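Local coordinates for uncharacterized protein (Bacteroides ovatus, PDB 4DQA) that is of unknown function but probably binds carbohydrate, pairing an N-terminal E-set-like domain with a concanavalin A-like lectin/glucanase domain, at residues Pro52-Glu57 / Thr126-Phe131; Gly185-Arg190 / Val226-Asp231; Tyr203-Val206 / Gln210-Arg213. One frame throughout, in Å; residues are numbered along the deposited sequence. Where two conformers were deposited one is given.

Interaction 1: residues Pro52-Glu57 / Thr126-Phe131; sequences PSVVDE and TNIAYF
Val54 projects from the first turn of helix 52-62 to meet Ile128 and Tyr130, which lie two residues apart on strand 128-135 and turn their side chains to the same side. The tight part is a small apolar cluster. In one of two modelled conformers of Ile128, Val54 CG1 and Ile128 CD1 approach tip to tip at 3.7 Å, and Val54 CG2 lies 3.9 Å from the same CD1; in that conformer the isoleucine end sits against both valine methyls. CG1 stands anti to the backbone N of Val54 (chi1 163°), a rotation that also brings it obliquely to the phenol, 3.9 Å from Tyr130 CE2. Within the strand, Ile128 CG2 lies over one face of the Tyr130 ring, toward its rim.

Away from these methyls the contact is looser and wet. A water takes the place of a direct polar bond: it donates to Val54 O at 2.8 Å and lies 2.7 Å from Tyr130 OH, tying helix backbone to phenol. Val55 turns to Val110 and Pro112 of strand 107-117. One turn on, the ring of Tyr58 meets that of Tyr130. Here a short helix, leading on from strand 43-49, is laid across a beta sheet, within a domain of the BT_3987-like family, whose E-set relatives have immunoglobulin-like beta-sandwich folds.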
# COMPACT_ATOMS: atom_id res chain seq x y z
N PRO A 52 9.60 -9.62 -21.52
CA PRO A 52 8.64 -9.28 -20.47
C PRO A 52 7.31 -10.05 -20.58
O PRO A 52 6.69 -10.28 -19.54
CB PRO A 52 8.41 -7.78 -20.66
CG PRO A 52 9.68 -7.28 -21.27
CD PRO A 52 10.17 -8.41 -22.16
N SER A 53 6.90 -10.45 -21.79
CA SER A 53 5.66 -11.20 -21.97
C SER A 53 5.69 -12.55 -21.25
O SER A 53 4.62 -13.07 -20.90
CB SER A 53 5.29 -11.40 -23.47
OG SER A 53 6.26 -12.16 -24.14
N VAL A 54 6.88 -13.10 -20.99
CA VAL A 54 7.03 -14.29 -20.18
C VAL A 54 6.49 -14.04 -18.76
O VAL A 54 5.80 -14.89 -18.17
CB VAL A 54 8.51 -14.68 -20.18
CG1 VAL A 54 8.86 -15.63 -19.08
CG2 VAL A 54 8.87 -15.22 -21.53
N VAL A 55 6.74 -12.86 -18.21
CA VAL A 55 6.23 -12.50 -16.90
C VAL A 55 4.72 -12.29 -16.94
O VAL A 55 4.00 -12.68 -16.05
CB VAL A 55 6.93 -11.24 -16.36
CG1 VAL A 55 6.35 -10.81 -15.03
CG2 VAL A 55 8.43 -11.50 -16.25
N ASP A 56 4.22 -11.72 -18.04
CA ASP A 56 2.79 -11.56 -18.20
C ASP A 56 2.09 -12.91 -18.26
O ASP A 56 1.02 -13.08 -17.66
CB ASP A 56 2.49 -10.72 -19.45
CG ASP A 56 3.17 -9.35 -19.42
OD1 ASP A 56 3.32 -8.76 -18.34
OD2 ASP A 56 3.55 -8.87 -20.51
N GLU A 57 2.66 -13.88 -18.98
CA GLU A 57 2.06 -15.21 -19.01
C GLU A 57 2.03 -15.86 -17.65
O GLU A 57 1.07 -16.55 -17.31
CB GLU A 57 2.79 -16.16 -19.95
CG GLU A 57 2.61 -15.91 -21.41
CD GLU A 57 3.28 -16.99 -22.23
OE1 GLU A 57 4.50 -16.90 -22.44
OE2 GLU A 57 2.59 -17.91 -22.68
N THR A 126 10.76 -25.36 -20.01
CA THR A 126 11.73 -25.67 -18.99
C THR A 126 13.04 -24.93 -19.25
O THR A 126 14.05 -25.29 -18.68
CB THR A 126 12.06 -27.15 -18.99
OG1 THR A 126 12.58 -27.50 -20.28
CG2 THR A 126 10.81 -27.97 -18.69
N ASN A 127 13.01 -23.94 -20.14
CA ASN A 127 14.23 -23.21 -20.49
C ASN A 127 14.26 -21.79 -19.95
O ASN A 127 15.07 -20.97 -20.41
CB ASN A 127 14.46 -23.20 -21.99
CG ASN A 127 13.27 -22.71 -22.77
OD1 ASN A 127 12.34 -22.13 -22.21
ND2 ASN A 127 13.28 -22.94 -24.07
N ILE A 128 13.40 -21.51 -18.98
CA ILE A 128 13.41 -20.24 -18.28
C ILE A 128 13.53 -20.50 -16.78
O ILE A 128 12.83 -21.35 -16.23
CB ILE A 128 12.15 -19.40 -18.56
CG1 ILE A 128 12.03 -19.08 -20.05
CG2 ILE A 128 12.16 -18.13 -17.70
CD1 ILE A 128 10.69 -18.53 -20.45
N ALA A 129 14.44 -19.78 -16.14
CA ALA A 129 14.61 -19.83 -14.70
C ALA A 129 14.06 -18.51 -14.15
O ALA A 129 14.38 -17.43 -14.68
CB ALA A 129 16.10 -19.97 -14.35
N TYR A 130 13.25 -18.59 -13.10
CA TYR A 130 12.60 -17.41 -12.54
C TYR A 130 13.20 -17.07 -11.18
O TYR A 130 13.25 -17.91 -10.29
CB TYR A 130 11.10 -17.63 -12.38
CG TYR A 130 10.36 -17.95 -13.66
CD1 TYR A 130 10.34 -19.24 -14.18
CD2 TYR A 130 9.67 -16.96 -14.34
CE1 TYR A 130 9.67 -19.53 -15.33
CE2 TYR A 130 8.98 -17.26 -15.50
CZ TYR A 130 9.01 -18.54 -16.00
OH TYR A 130 8.33 -18.85 -17.18
N PHE A 131 13.71 -15.86 -11.07
CA PHE A 131 14.28 -15.39 -9.82
C PHE A 131 13.39 -14.27 -9.29
O PHE A 131 13.18 -13.28 -9.96
CB PHE A 131 15.70 -14.89 -10.06
CG PHE A 131 16.60 -15.97 -10.60
CD1 PHE A 131 17.29 -16.83 -9.73
CD2 PHE A 131 16.71 -16.18 -11.95
CE1 PHE A 131 18.11 -17.84 -10.22
CE2 PHE A 131 17.53 -17.19 -12.45
CZ PHE A 131 18.21 -18.02 -11.59
O HOH W 1 6.10 -17.67 -18.16

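Interaction 2: residues Gly185-Arg190 / Val226-Asp231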
# COMPACT_ATOMS: atom_id res chain seq x y z
N GLY A 185 -21.47 18.01 11.80
CA GLY A 185 -22.85 18.38 11.53
C GLY A 185 -23.29 17.91 10.15
O GLY A 185 -24.48 17.98 9.84
N VAL A 186 -22.35 17.42 9.35
CA VAL A 186 -22.64 17.04 7.97
C VAL A 186 -22.21 15.61 7.63
O VAL A 186 -23.05 14.79 7.24
CB VAL A 186 -21.97 18.03 6.99
CG1 VAL A 186 -22.23 17.64 5.54
CG2 VAL A 186 -22.47 19.47 7.26
N MSE A 187 -20.93 15.30 7.79
CA MSE A 187 -20.41 13.95 7.56
C MSE A 187 -19.07 13.81 8.27
O MSE A 187 -18.03 14.21 7.74
CB MSE A 187 -20.24 13.66 6.07
CG MSE A 187 -19.89 12.23 5.75
SE MSE A 187 -21.34 11.02 6.10
CE MSE A 187 -22.62 11.76 4.85
N ILE A 188 -19.09 13.23 9.46
CA ILE A 188 -17.86 13.11 10.24
C ILE A 188 -17.71 11.68 10.77
O ILE A 188 -18.68 11.02 11.16
CB ILE A 188 -17.83 14.19 11.36
CG1 ILE A 188 -16.42 14.34 11.95
CG2 ILE A 188 -18.83 13.86 12.44
CD1 ILE A 188 -16.24 15.58 12.82
N LEU A 189 -16.48 11.18 10.72
CA LEU A 189 -16.11 9.90 11.29
C LEU A 189 -15.39 10.16 12.60
O LEU A 189 -14.42 10.94 12.67
CB LEU A 189 -15.22 9.12 10.33
CG LEU A 189 -14.76 7.74 10.79
CD1 LEU A 189 -15.95 6.81 10.85
CD2 LEU A 189 -13.69 7.20 9.82
N ARG A 190 -15.93 9.56 13.67
CA ARG A 190 -15.40 9.77 15.01
C ARG A 190 -15.44 8.46 15.78
O ARG A 190 -15.97 7.45 15.31
CB ARG A 190 -16.22 10.83 15.73
CG ARG A 190 -17.66 10.45 16.00
CD ARG A 190 -18.49 11.65 16.46
NE ARG A 190 -19.86 11.29 16.80
CZ ARG A 190 -20.85 12.17 16.93
NH1 ARG A 190 -20.62 13.47 16.76
NH2 ARG A 190 -22.06 11.75 17.22
N VAL A 226 -9.21 1.99 9.41
CA VAL A 226 -10.62 2.33 9.50
C VAL A 226 -11.06 3.03 8.23
O VAL A 226 -10.31 3.80 7.64
CB VAL A 226 -10.96 3.18 10.73
CG1 VAL A 226 -10.54 2.45 12.03
CG2 VAL A 226 -10.34 4.56 10.66
N ALA A 227 -12.27 2.74 7.77
CA ALA A 227 -12.81 3.37 6.57
C ALA A 227 -14.32 3.55 6.65
O ALA A 227 -15.04 2.75 7.25
CB ALA A 227 -12.45 2.58 5.31
N LEU A 228 -14.79 4.63 6.04
CA LEU A 228 -16.21 4.88 5.85
C LEU A 228 -16.41 5.05 4.34
O LEU A 228 -15.69 5.85 3.73
CB LEU A 228 -16.59 6.17 6.55
CG LEU A 228 -17.94 6.78 6.16
CD1 LEU A 228 -19.10 5.92 6.64
CD2 LEU A 228 -18.05 8.18 6.73
N THR A 229 -17.36 4.34 3.77
CA THR A 229 -17.68 4.48 2.35
C THR A 229 -19.16 4.79 2.20
O THR A 229 -19.98 4.39 3.02
CB THR A 229 -17.35 3.22 1.52
OG1 THR A 229 -18.19 2.12 1.91
CG2 THR A 229 -15.88 2.83 1.66
N TYR A 230 -19.49 5.52 1.14
CA TYR A 230 -20.89 5.64 0.73
C TYR A 230 -20.93 5.56 -0.78
O TYR A 230 -20.21 6.27 -1.46
CB TYR A 230 -21.46 6.98 1.16
CG TYR A 230 -22.87 7.28 0.68
CD1 TYR A 230 -23.91 6.38 0.90
CD2 TYR A 230 -23.16 8.48 0.08
CE1 TYR A 230 -25.21 6.68 0.51
CE2 TYR A 230 -24.46 8.79 -0.32
CZ TYR A 230 -25.47 7.89 -0.09
OH TYR A 230 -26.74 8.20 -0.49
N ASP A 231 -21.76 4.65 -1.26
CA ASP A 231 -22.02 4.46 -2.69
C ASP A 231 -23.37 5.10 -2.96
O ASP A 231 -24.40 4.53 -2.63
CB ASP A 231 -22.05 2.97 -3.00
CG ASP A 231 -22.13 2.67 -4.48
OD1 ASP A 231 -22.99 3.23 -5.19
OD2 ASP A 231 -21.30 1.84 -4.94
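Flat groups stay at the margins where Met187 and Leu189 meet Val226 and Leu228: the Tyr230 ring inclines against that of Trp251, and the Arg190 guanidinium turns off to a salt bridge with Glu205. What lies between is wholly apolar, as expected of two facing sheets in a concanavalin A-like beta-sandwich. Strand 187-190, of the small sheet it forms with strand 203-208, runs nearly antiparallel to strand 226-231 of the large sheet, their axes 8.9 Å apart at closest approach and 156° between their directions. That spacing is too wide for backbone pairing, and the strands are joined through side chains alone.

Alternation along each strand sorts the residues. Met187 and Leu189 point across the gap and Ile188 away from it; Val226 and Leu228 answer from the other sheet, with Ala227 turned away. Met187, present as selenomethionine, and Val186 together face Thr183, a classic beta bulge. The SE of Met187 comes 4.4 Å from Leu228 CD2, a relaxed van der Waals approach, and Val206 and Trp251 also touch its side chain. Leu228 is packed further by Val206, Thr237 and Ile239. Leu189 extends with CG anti to its own nitrogen (chi1 -179°), which carries both methyls across to the other sheet: CD1 rests 4.4 Å from Leu228 CB, while CD2 lies 4.3 Å from Val226 CG2.

Interaction 3: residues Tyr203-Val206 / Gln210-Arg213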
# COMPACT_ATOMS: atom_id res chain seq x y z
N TYR A 203 -16.50 3.43 20.48
CA TYR A 203 -17.23 2.88 19.34
C TYR A 203 -17.15 3.81 18.14
O TYR A 203 -17.54 4.98 18.21
CB TYR A 203 -18.70 2.65 19.70
CG TYR A 203 -18.95 1.32 20.36
CD1 TYR A 203 -18.16 0.89 21.42
CD2 TYR A 203 -19.96 0.49 19.93
CE1 TYR A 203 -18.38 -0.35 22.03
CE2 TYR A 203 -20.18 -0.74 20.52
CZ TYR A 203 -19.39 -1.14 21.58
OH TYR A 203 -19.60 -2.36 22.18
N LEU A 204 -16.63 3.30 17.03
CA LEU A 204 -16.61 4.04 15.78
C LEU A 204 -18.00 4.38 15.32
O LEU A 204 -18.92 3.58 15.39
CB LEU A 204 -16.00 3.20 14.67
CG LEU A 204 -14.52 3.18 14.51
CD1 LEU A 204 -14.20 2.10 13.49
CD2 LEU A 204 -14.01 4.54 14.02
N GLU A 205 -18.15 5.58 14.80
CA GLU A 205 -19.45 6.12 14.44
C GLU A 205 -19.31 7.12 13.33
O GLU A 205 -18.34 7.88 13.28
CB GLU A 205 -20.07 6.82 15.66
CG GLU A 205 -21.42 7.46 15.43
CD GLU A 205 -22.02 8.02 16.71
OE1 GLU A 205 -21.38 8.90 17.36
OE2 GLU A 205 -23.15 7.60 17.07
N VAL A 206 -20.28 7.11 12.42
CA VAL A 206 -20.45 8.21 11.49
C VAL A 206 -21.63 9.08 11.90
O VAL A 206 -22.68 8.59 12.30
CB VAL A 206 -20.55 7.72 10.04
CG1 VAL A 206 -21.70 6.80 9.86
CG2 VAL A 206 -20.70 8.89 9.11
N GLN A 210 -27.05 12.23 9.22
CA GLN A 210 -27.56 10.91 9.58
C GLN A 210 -26.42 10.15 10.26
O GLN A 210 -25.26 10.54 10.11
CB GLN A 210 -28.02 10.15 8.34
CG GLN A 210 -27.06 10.26 7.16
CD GLN A 210 -27.17 11.58 6.43
OE1 GLN A 210 -28.26 12.04 6.10
NE2 GLN A 210 -26.02 12.21 6.17
N ASN A 211 -26.73 9.10 11.00
CA ASN A 211 -25.70 8.44 11.80
C ASN A 211 -25.89 6.94 11.94
O ASN A 211 -27.02 6.44 11.85
CB ASN A 211 -25.64 9.07 13.19
CG ASN A 211 -26.88 8.79 14.00
OD1 ASN A 211 -27.86 9.53 13.94
ND2 ASN A 211 -26.85 7.70 14.75
N TYR A 212 -24.79 6.24 12.16
CA TYR A 212 -24.82 4.86 12.62
C TYR A 212 -23.47 4.51 13.19
O TYR A 212 -22.51 5.26 13.03
CB TYR A 212 -25.23 3.89 11.50
CG TYR A 212 -24.24 3.73 10.36
CD1 TYR A 212 -24.19 4.65 9.32
CD2 TYR A 212 -23.39 2.63 10.31
CE1 TYR A 212 -23.30 4.49 8.26
CE2 TYR A 212 -22.48 2.46 9.25
CZ TYR A 212 -22.44 3.40 8.24
OH TYR A 212 -21.56 3.21 7.18
N ARG A 213 -23.40 3.38 13.87
CA ARG A 213 -22.20 2.99 14.59
C ARG A 213 -21.94 1.50 14.57
O ARG A 213 -22.82 0.69 14.22
CB ARG A 213 -22.31 3.48 16.04
CG ARG A 213 -23.43 2.82 16.83
CD ARG A 213 -23.32 3.23 18.29
NE ARG A 213 -24.41 2.81 19.16
CZ ARG A 213 -24.54 1.58 19.65
NH1 ARG A 213 -23.67 0.62 19.28
NH2 ARG A 213 -25.56 1.30 20.47
O HOH W 2 -24.88 5.98 15.80
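Tyr212 O receives the amide of Val206 at 3.0 Å from Val206 N. The bond bends moderately at the hydrogen (153°) but enters nearly along the C=O axis (175°). Glu205 crowds the same oxygen from the preceding residue: its CA-H makes a longer, weaker contact there, and Glu205 CG lies 3.4 Å from Tyr212 O. The return bond, from Tyr212 N to Val206 O, is longer at 3.2 Å, with its donor tilted out of the carbonyl plane. Asn211 CA also presses on Val206 O.

These two bonds make Val206 and Tyr212 a hydrogen-bonded antiparallel pair, next to the non-hydrogen-bonded pair of Glu205 and Arg213, in a beta hairpin whose turn falls between Val206 and Gln210. The hairpin supplies two strands of a small sheet in the lectin-like sandwich, with strand 187-190 on the other side of strand 203-208.

Val206 and Tyr212 share the face directed at the large sheet, where Tyr212 packs on Leu228 and Ile239. Tyr212 CG occupies the position between its backbone N and carbonyl carbon (chi1 67°), and the ring folds back so that Val206 CG1 stands over one face. It is modelled 3.2 Å from Tyr212 CE1, shorter than a comfortable carbon-carbon contact, so the exact closeness is doubtful. Tyr212 OH and Thr237 OG1 share a hydrogen bond.

On the other face Glu205 crosses Arg213 at a slant, with Glu205 CB 4.0 Å from Arg213 CB. The carboxylate looks elsewhere, OE2 bonding to Thr199 and OE1 turned to Arg190. A water adds to this grip, donating to Glu205 OE2 at 2.7 Å and accepting from Asn211 ND2 at 2.8 Å. Farther along, the extended Arg213 chain carries its guanidinium obliquely to the Tyr203 ring, the two planes steeply inclined, with Arg213 NH1 3.8 Å from Tyr203 CD2.

Overall arrangement
From the N terminus, interaction 1 comes first: it joins helix 52-62 to strand 128-135 and closes a loop of 68 residues within the N-terminal domain, before the chain passes to the lectin-like domain. Interaction 2 then opens at 185-190 and closes at 226-231, bringing two sheets of the sandwich face to face. Interaction 3, a local hairpin closure, falls entirely between those two segments. Its strand 203-208 pairs beside strand 187-190, so the two contacts touch as neighbouring strands, with centres about 8 Å apart. Interaction 1 stands apart, its centre about 45 Å from that of interaction 2, across the chain's centre.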